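Local coordinates for protein insecticidal Delta-Endotoxin Cry8Ea1 (Bacillus Thuringiensis, PDB 3EB7) that kills Holotrichia parallela larvae as an insecticidal crystal toxin of Bacillus thuringiensis, probably by binding gut-cell receptors and perforating the membrane, at residues 273-278 and 415-420; 305-308 and 314-317; 332-337 and 364-369. All blocks are in the same frame, centred on the assembly; numbering follows the deposited sequence.

Contact 1: residues 273-278 and 415-420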
loop_
_atom_site.group_PDB
_atom_site.type_symbol
_atom_site.label_atom_id
_atom_site.label_comp_id
_atom_site.label_asym_id
_atom_site.label_seq_id
_atom_site.Cartn_x
_atom_site.Cartn_y
_atom_site.Cartn_z
ATOM N N GLY A 273 -10.770 -14.093 1.401
ATOM C CA GLY A 273 -11.161 -14.047 -0.003
ATOM C C GLY A 273 -11.115 -12.630 -0.596
ATOM O O GLY A 273 -11.286 -11.616 0.106
ATOM N N LYS A 274 -10.861 -12.559 -1.896
ATOM C CA LYS A 274 -10.927 -11.302 -2.628
ATOM C C LYS A 274 -12.305 -10.602 -2.405
ATOM O O LYS A 274 -13.321 -11.265 -2.260
ATOM C CB LYS A 274 -10.577 -11.558 -4.113
ATOM C CG LYS A 274 -9.081 -11.905 -4.364
ATOM C CD LYS A 274 -8.163 -10.660 -4.223
ATOM C CE LYS A 274 -6.735 -10.880 -4.739
ATOM N NZ LYS A 274 -6.327 -12.323 -4.774
ATOM N N HIS A 275 -12.305 -9.277 -2.264
ATOM C CA HIS A 275 -13.521 -8.542 -1.852
ATOM C C HIS A 275 -13.336 -7.118 -2.328
ATOM O O HIS A 275 -12.213 -6.692 -2.633
ATOM C CB HIS A 275 -13.677 -8.528 -0.300
ATOM C CG HIS A 275 -12.429 -8.069 0.426
ATOM N ND1 HIS A 275 -12.248 -6.768 0.849
ATOM C CD2 HIS A 275 -11.286 -8.730 0.745
ATOM C CE1 HIS A 275 -11.048 -6.649 1.402
ATOM N NE2 HIS A 275 -10.447 -7.826 1.366
ATOM N N LEU A 276 -14.435 -6.384 -2.383
ATOM C CA LEU A 276 -14.408 -4.966 -2.689
ATOM C C LEU A 276 -13.869 -4.213 -1.489
ATOM O O LEU A 276 -14.046 -4.638 -0.344
ATOM C CB LEU A 276 -15.846 -4.482 -3.005
ATOM C CG LEU A 276 -16.320 -4.909 -4.397
ATOM C CD1 LEU A 276 -17.829 -5.026 -4.375
ATOM C CD2 LEU A 276 -15.789 -3.925 -5.480
ATOM N N PHE A 277 -13.213 -3.095 -1.731
ATOM C CA PHE A 277 -12.630 -2.320 -0.639
ATOM C C PHE A 277 -13.701 -2.054 0.429
ATOM O O PHE A 277 -14.783 -1.606 0.111
ATOM C CB PHE A 277 -12.065 -1.012 -1.193
ATOM C CG PHE A 277 -11.331 -0.192 -0.165
ATOM C CD1 PHE A 277 -9.998 -0.467 0.152
ATOM C CD2 PHE A 277 -11.971 0.847 0.499
ATOM C CE1 PHE A 277 -9.303 0.294 1.101
ATOM C CE2 PHE A 277 -11.285 1.594 1.453
ATOM C CZ PHE A 277 -9.933 1.301 1.750
ATOM N N ASP A 278 -13.430 -2.364 1.688
ATOM C CA ASP A 278 -14.485 -2.220 2.725
ATOM C C ASP A 278 -14.021 -1.630 4.070
ATOM O O ASP A 278 -12.838 -1.452 4.304
ATOM C CB ASP A 278 -15.282 -3.521 2.925
ATOM C CG ASP A 278 -14.430 -4.686 3.419
ATOM O OD1 ASP A 278 -13.248 -4.485 3.758
ATOM O OD2 ASP A 278 -14.959 -5.829 3.496
ATOM N N ARG A 415 -5.513 1.864 9.136
ATOM C CA ARG A 415 -6.683 1.717 10.006
ATOM C C ARG A 415 -7.036 0.237 10.022
ATOM O O ARG A 415 -6.744 -0.458 9.034
ATOM C CB ARG A 415 -7.856 2.534 9.464
ATOM C CG ARG A 415 -8.372 2.002 8.150
ATOM C CD ARG A 415 -9.629 2.662 7.737
ATOM N NE ARG A 415 -9.386 3.980 7.163
ATOM C CZ ARG A 415 -8.791 4.218 5.998
ATOM N NH1 ARG A 415 -8.385 3.219 5.219
ATOM N NH2 ARG A 415 -8.630 5.469 5.597
ATOM N N LEU A 416 -7.655 -0.240 11.113
ATOM C CA LEU A 416 -8.094 -1.639 11.212
ATOM C C LEU A 416 -9.229 -1.871 10.211
ATOM O O LEU A 416 -10.194 -1.088 10.165
ATOM C CB LEU A 416 -8.559 -2.014 12.630
ATOM C CG LEU A 416 -8.963 -3.492 12.855
ATOM C CD1 LEU A 416 -7.731 -4.388 12.643
ATOM C CD2 LEU A 416 -9.568 -3.701 14.264
ATOM N N ASN A 417 -9.115 -2.953 9.440
ATOM C CA ASN A 417 -10.079 -3.266 8.423
ATOM C C ASN A 417 -10.884 -4.528 8.738
ATOM O O ASN A 417 -12.085 -4.583 8.478
ATOM C CB ASN A 417 -9.359 -3.409 7.064
ATOM C CG ASN A 417 -10.311 -3.733 5.894
ATOM O OD1 ASN A 417 -11.495 -3.406 5.909
ATOM N ND2 ASN A 417 -9.790 -4.387 4.904
ATOM N N TYR A 418 -10.239 -5.547 9.285
ATOM C CA TYR A 418 -10.883 -6.821 9.458
ATOM C C TYR A 418 -10.125 -7.669 10.488
ATOM O O TYR A 418 -8.973 -7.369 10.839
ATOM C CB TYR A 418 -10.947 -7.534 8.090
ATOM C CG TYR A 418 -12.184 -8.393 7.900
ATOM C CD1 TYR A 418 -13.421 -7.814 7.577
ATOM C CD2 TYR A 418 -12.114 -9.783 8.046
ATOM C CE1 TYR A 418 -14.567 -8.630 7.419
ATOM C CE2 TYR A 418 -13.245 -10.601 7.880
ATOM C CZ TYR A 418 -14.450 -10.017 7.578
ATOM O OH TYR A 418 -15.549 -10.819 7.434
ATOM N N VAL A 419 -10.795 -8.723 10.967
ATOM C CA VAL A 419 -10.244 -9.739 11.856
ATOM C C VAL A 419 -10.647 -11.146 11.382
ATOM O O VAL A 419 -11.845 -11.457 11.240
ATOM C CB VAL A 419 -10.761 -9.558 13.312
ATOM C CG1 VAL A 419 -9.934 -10.388 14.283
ATOM C CG2 VAL A 419 -10.728 -8.069 13.764
ATOM N N THR A 420 -9.639 -11.996 11.142
ATOM C CA THR A 420 -9.829 -13.429 10.896
ATOM C C THR A 420 -9.294 -14.217 12.092
ATOM O O THR A 420 -8.680 -13.646 12.991
ATOM C CB THR A 420 -9.137 -13.879 9.617
ATOM O OG1 THR A 420 -7.725 -13.606 9.728
ATOM C CG2 THR A 420 -9.728 -13.101 8.434
#
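Asp278 and Asn417 have the nearest CA atoms of the two segments, 7.3 Å apart, where the loop 273-278 passes strand segment 415-420 without any clear backbone hydrogen bond to it. Side chains fill the gap. Asn417, with CG anti to its own N (chi1 -179°), reaches across to Asp278, and its CG comes to rest 3.7 Å from Asp278 OD1 and 3.8 Å from Asp278 O. The two side chains cross at about a right angle, carboxylate and amide planes 72° apart. Asp278 OD1 forms a salt bridge with Arg272. In the second domain of three-domain Cry toxins, a prism of three beta sheets, strand 414-422 borders one of those sheets; here it carries a classic beta bulge, Asn417 and Tyr418 both facing Ser431. Beside the bulge, Phe277 brings CZ, at its ring edge, to 4.3 Å from Arg415 NH1, a guanidinium already engaged by Asp340 and Thr433. His275 steadies the loop itself: ND1 donates to Leu276 O over 3.0 Å, from above the carbonyl plane, while NE2 is hydrogen-bonded to Glu241.

Contact 2: residues 305-308 and 314-317; sequences QISS and SIQT
The beta hairpin formed by strands 296-310 and 316-321 lies at one border of a four-stranded antiparallel sheet of the toxin's second domain, and Ser307, Ser308, Gln316 and Thr317 pair near its turn. Ser308 and Gln316 form an antiparallel hydrogen-bonded pair: Ser308 N donates a hydrogen bond to Gln316 O at 3.0 Å, and Gln316 N donates one to Ser308 O at 2.8 Å, both nearly straight onto the carbonyl oxygens. The next pair, Ser307 with Thr317, is non-hydrogen-bonded, and its CA atoms draw in to 4.3 Å. Alpha hydrogens help there, with Ser307 CA 3.2 Å from Gln316 O and Thr317 CA 3.3 Å from Ile306 O.

The sheet's two faces differ in what they carry. On the face of Ser307 and Thr317 the hydroxyls meet tip to tip, Ser307 OG 2.6 Å from Thr317 OG1, in a hydrogen bond whose donor may be either. Each oxygen lies beside its own backbone N (chi1 -63° in both), which turns the two hydroxyls toward one another. Methyl groups flank this bond: Thr317 CG2 rests on Gln305 CG at 3.7 Å, and Ile315 CG2 abuts Ser307 CB at 3.6 Å. On the other face Ser308 OG shares a water with Gln316 O and hydrogen-bonds to Asp278, beside the ring of Tyr418. A direct hydroxyl bond on one face and a looser, water-mediated link on the other thus supplement the backbone bonds, Gln316 O accepting two hydrogen bonds, from Ser308 N and from the water.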
loop_
_atom_site.group_PDB
_atom_site.type_symbol
_atom_site.label_atom_id
_atom_site.label_comp_id
_atom_site.label_asym_id
_atom_site.label_seq_id
_atom_site.Cartn_x
_atom_site.Cartn_y
_atom_site.Cartn_z
ATOM N N GLN A 305 -17.895 -12.113 15.657
ATOM C CA GLN A 305 -18.808 -11.828 14.578
ATOM C C GLN A 305 -18.393 -10.456 14.074
ATOM O O GLN A 305 -18.222 -9.522 14.843
ATOM C CB GLN A 305 -20.240 -11.840 15.130
ATOM C CG GLN A 305 -21.274 -12.138 14.098
ATOM C CD GLN A 305 -22.662 -11.646 14.455
ATOM O OE1 GLN A 305 -23.577 -12.435 14.547
ATOM N NE2 GLN A 305 -22.824 -10.348 14.633
ATOM N N ILE A 306 -18.169 -10.323 12.794
ATOM C CA ILE A 306 -17.638 -9.079 12.271
ATOM C C ILE A 306 -18.485 -8.596 11.111
ATOM O O ILE A 306 -18.874 -9.385 10.251
ATOM C CB ILE A 306 -16.116 -9.214 11.862
ATOM C CG1 ILE A 306 -15.571 -7.872 11.322
ATOM C CG2 ILE A 306 -15.887 -10.380 10.855
ATOM C CD1 ILE A 306 -14.055 -7.820 11.268
ATOM N N SER A 307 -18.779 -7.297 11.094
ATOM C CA SER A 307 -19.525 -6.691 9.999
ATOM C C SER A 307 -18.648 -5.664 9.337
ATOM O O SER A 307 -17.936 -4.891 10.018
ATOM C CB SER A 307 -20.822 -6.025 10.491
ATOM O OG SER A 307 -21.726 -6.964 11.061
ATOM N N SER A 308 -18.702 -5.661 8.003
ATOM C CA SER A 308 -18.067 -4.631 7.163
ATOM C C SER A 308 -18.958 -4.208 6.009
ATOM O O SER A 308 -19.975 -4.865 5.670
ATOM C CB SER A 308 -16.739 -5.137 6.594
ATOM O OG SER A 308 -16.908 -6.398 5.967
ATOM N N SER A 314 -23.971 -2.604 0.881
ATOM C CA SER A 314 -24.634 -3.400 1.921
ATOM C C SER A 314 -23.618 -3.824 2.982
ATOM O O SER A 314 -22.449 -4.007 2.680
ATOM C CB SER A 314 -25.212 -4.670 1.300
ATOM O OG SER A 314 -26.184 -4.330 0.351
ATOM N N ILE A 315 -24.090 -4.042 4.201
ATOM C CA ILE A 315 -23.252 -4.600 5.251
ATOM C C ILE A 315 -23.233 -6.143 5.253
ATOM O O ILE A 315 -24.254 -6.779 5.268
ATOM C CB ILE A 315 -23.681 -4.068 6.644
ATOM C CG1 ILE A 315 -23.614 -2.542 6.657
ATOM C CG2 ILE A 315 -22.814 -4.699 7.747
ATOM C CD1 ILE A 315 -24.465 -1.887 7.743
ATOM N N GLN A 316 -22.056 -6.744 5.218
ATOM C CA GLN A 316 -21.968 -8.204 5.287
ATOM C C GLN A 316 -21.429 -8.599 6.664
ATOM O O GLN A 316 -20.632 -7.868 7.259
ATOM C CB GLN A 316 -21.075 -8.734 4.154
ATOM C CG GLN A 316 -20.114 -9.892 4.562
ATOM C CD GLN A 316 -18.884 -10.032 3.626
ATOM O OE1 GLN A 316 -18.992 -10.541 2.483
ATOM N NE2 GLN A 316 -17.712 -9.595 4.116
ATOM N N THR A 317 -21.883 -9.744 7.160
ATOM C CA THR A 317 -21.507 -10.211 8.452
ATOM C C THR A 317 -21.004 -11.629 8.359
ATOM O O THR A 317 -21.693 -12.500 7.824
ATOM C CB THR A 317 -22.673 -10.114 9.464
ATOM O OG1 THR A 317 -23.050 -8.749 9.634
ATOM C CG2 THR A 317 -22.271 -10.637 10.812
HETATM O O HOH W 1 -17.837 -9.273 7.187
#

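Contact 3: residues 332-337 and 364-369; sequences QQIGFT and VVFDAI
Phe336 and Phe366 form an edge-to-face (T-shaped) aromatic pair, the edge of Phe336 aimed at the face of Phe366. Their centroids are 5.5 Å apart and their planes make 69°. The touching atom is Phe336 CZ, which sits off-centre over the Phe366 ring, 3.9 Å from CD2, the two side chains crossing at about a right angle. Phe366 places its ring there with CG beside the backbone N and anti to the carbonyl carbon (chi1 -46°). Phe336 has a second edge-to-face partner in Phe379, from the neighbouring strand 376-381.

Aliphatic contacts complete the cluster. Ile334 sends CD1 obliquely to 3.7 Å from Phe366 CE1, while its CG2 lies 3.5 Å above the plane of the Phe336 ring, toward its rim, so that Ile334 meets both aromatics. Val364 CG1 lies over the rim of the Phe366 face opposite Phe336.

No hydrogen bond crosses between 332-337 and 364-369; strand 330-335, with the residue that follows it, and strand 357-369 belong to different sheets of the prism. Buried hydrocarbon joins them, and the weak electrostatics of ring hydrogens over a pi face probably contribute to how the two phenylalanines are turned.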
loop_
_atom_site.group_PDB
_atom_site.type_symbol
_atom_site.label_atom_id
_atom_site.label_comp_id
_atom_site.label_asym_id
_atom_site.label_seq_id
_atom_site.Cartn_x
_atom_site.Cartn_y
_atom_site.Cartn_z
ATOM N N GLN A 332 -19.033 -9.219 23.959
ATOM C CA GLN A 332 -18.916 -7.799 23.987
ATOM C C GLN A 332 -19.158 -7.340 22.560
ATOM O O GLN A 332 -18.560 -7.898 21.633
ATOM C CB GLN A 332 -17.509 -7.400 24.449
ATOM C CG GLN A 332 -17.367 -5.874 24.632
ATOM C CD GLN A 332 -16.010 -5.457 25.124
ATOM O OE1 GLN A 332 -15.258 -6.263 25.657
ATOM N NE2 GLN A 332 -15.703 -4.186 24.975
ATOM N N GLN A 333 -20.023 -6.336 22.390
ATOM C CA GLN A 333 -20.293 -5.710 21.078
ATOM C C GLN A 333 -19.581 -4.366 20.966
ATOM O O GLN A 333 -19.676 -3.531 21.868
ATOM C CB GLN A 333 -21.808 -5.522 20.860
ATOM C CG GLN A 333 -22.650 -6.818 20.989
ATOM C CD GLN A 333 -24.185 -6.593 20.922
ATOM O OE1 GLN A 333 -24.956 -7.376 21.477
ATOM N NE2 GLN A 333 -24.619 -5.551 20.227
ATOM N N ILE A 334 -18.877 -4.146 19.852
ATOM C CA ILE A 334 -18.165 -2.898 19.609
ATOM C C ILE A 334 -18.655 -2.268 18.311
ATOM O O ILE A 334 -18.532 -2.875 17.233
ATOM C CB ILE A 334 -16.605 -3.102 19.571
ATOM C CG1 ILE A 334 -16.092 -3.793 20.864
ATOM C CG2 ILE A 334 -15.923 -1.770 19.360
ATOM C CD1 ILE A 334 -14.596 -4.205 20.847
ATOM N N GLY A 335 -19.258 -1.082 18.397
ATOM C CA GLY A 335 -19.701 -0.361 17.182
ATOM C C GLY A 335 -18.528 0.433 16.583
ATOM O O GLY A 335 -17.930 1.241 17.277
ATOM N N PHE A 336 -18.194 0.193 15.314
ATOM C CA PHE A 336 -16.968 0.740 14.709
ATOM C C PHE A 336 -17.284 1.663 13.500
ATOM O O PHE A 336 -16.358 2.237 12.893
ATOM C CB PHE A 336 -16.059 -0.400 14.218
ATOM C CG PHE A 336 -15.086 -0.959 15.248
ATOM C CD1 PHE A 336 -15.029 -2.319 15.481
ATOM C CD2 PHE A 336 -14.190 -0.145 15.932
ATOM C CE1 PHE A 336 -14.112 -2.877 16.396
ATOM C CE2 PHE A 336 -13.269 -0.698 16.864
ATOM C CZ PHE A 336 -13.235 -2.073 17.073
ATOM N N THR A 337 -18.570 1.803 13.162
ATOM C CA THR A 337 -19.016 2.606 12.023
ATOM C C THR A 337 -18.425 3.999 12.025
ATOM O O THR A 337 -18.561 4.732 13.018
ATOM C CB THR A 337 -20.568 2.625 11.887
ATOM O OG1 THR A 337 -21.010 1.281 11.877
ATOM C CG2 THR A 337 -21.057 3.238 10.576
ATOM N N VAL A 364 -7.486 -6.590 24.325
ATOM C CA VAL A 364 -7.170 -5.720 23.167
ATOM C C VAL A 364 -7.646 -4.285 23.419
ATOM O O VAL A 364 -8.810 -4.073 23.696
ATOM C CB VAL A 364 -7.810 -6.215 21.803
ATOM C CG1 VAL A 364 -7.336 -5.322 20.641
ATOM C CG2 VAL A 364 -7.477 -7.664 21.535
ATOM N N VAL A 365 -6.741 -3.324 23.307
ATOM C CA VAL A 365 -7.101 -1.892 23.320
ATOM C C VAL A 365 -7.116 -1.337 21.870
ATOM O O VAL A 365 -6.085 -1.378 21.183
ATOM C CB VAL A 365 -6.114 -1.080 24.203
ATOM C CG1 VAL A 365 -6.515 0.390 24.252
ATOM C CG2 VAL A 365 -6.068 -1.665 25.642
ATOM N N PHE A 366 -8.279 -0.877 21.410
ATOM C CA PHE A 366 -8.418 -0.251 20.099
ATOM C C PHE A 366 -8.473 1.286 20.239
ATOM O O PHE A 366 -9.459 1.839 20.773
ATOM C CB PHE A 366 -9.705 -0.701 19.377
ATOM C CG PHE A 366 -9.981 -2.219 19.399
ATOM C CD1 PHE A 366 -10.590 -2.824 20.520
ATOM C CD2 PHE A 366 -9.698 -3.017 18.279
ATOM C CE1 PHE A 366 -10.872 -4.218 20.548
ATOM C CE2 PHE A 366 -10.001 -4.406 18.269
ATOM C CZ PHE A 366 -10.596 -5.006 19.399
ATOM N N ASP A 367 -7.462 1.980 19.728
ATOM C CA ASP A 367 -7.499 3.436 19.745
ATOM C C ASP A 367 -8.129 3.901 18.459
ATOM O O ASP A 367 -7.677 3.529 17.388
ATOM C CB ASP A 367 -6.120 4.031 19.894
ATOM C CG ASP A 367 -5.470 3.690 21.224
ATOM O OD1 ASP A 367 -6.171 3.606 22.264
ATOM O OD2 ASP A 367 -4.230 3.560 21.242
ATOM N N ALA A 368 -9.192 4.685 18.572
ATOM C CA ALA A 368 -9.982 5.047 17.421
ATOM C C ALA A 368 -10.235 6.548 17.334
ATOM O O ALA A 368 -10.315 7.261 18.355
ATOM C CB ALA A 368 -11.327 4.277 17.428
ATOM N N ILE A 369 -10.354 7.008 16.093
ATOM C CA ILE A 369 -10.778 8.359 15.786
ATOM C C ILE A 369 -11.797 8.345 14.640
ATOM O O ILE A 369 -11.760 7.495 13.759
ATOM C CB ILE A 369 -9.557 9.271 15.437
ATOM C CG1 ILE A 369 -9.950 10.749 15.398
ATOM C CG2 ILE A 369 -8.880 8.848 14.104
ATOM C CD1 ILE A 369 -8.735 11.657 15.349
#

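In the fold
All three contacts lie in the second domain, the beta prism, and sample its three sheets. Contacts 2 and 3 occur in series along the chain, both nested within the long loop that contact 1 closes. Contact 2 lies within one sheet, on its border strand 316-321; contact 3 couples the opposite border strand, 330-335, to the sheet containing 357-369; contact 1 brings in strand 414-422 of the third. Centres of contacts 1 and 2 are about 10 Å apart, and Ile306 packs on Tyr418 between them. The centre of contact 3 is about 16 Å from that of contact 1, which it touches where Leu416 meets Phe366, and about 15 Å from that of contact 2. Together they help tie the prism into one domain.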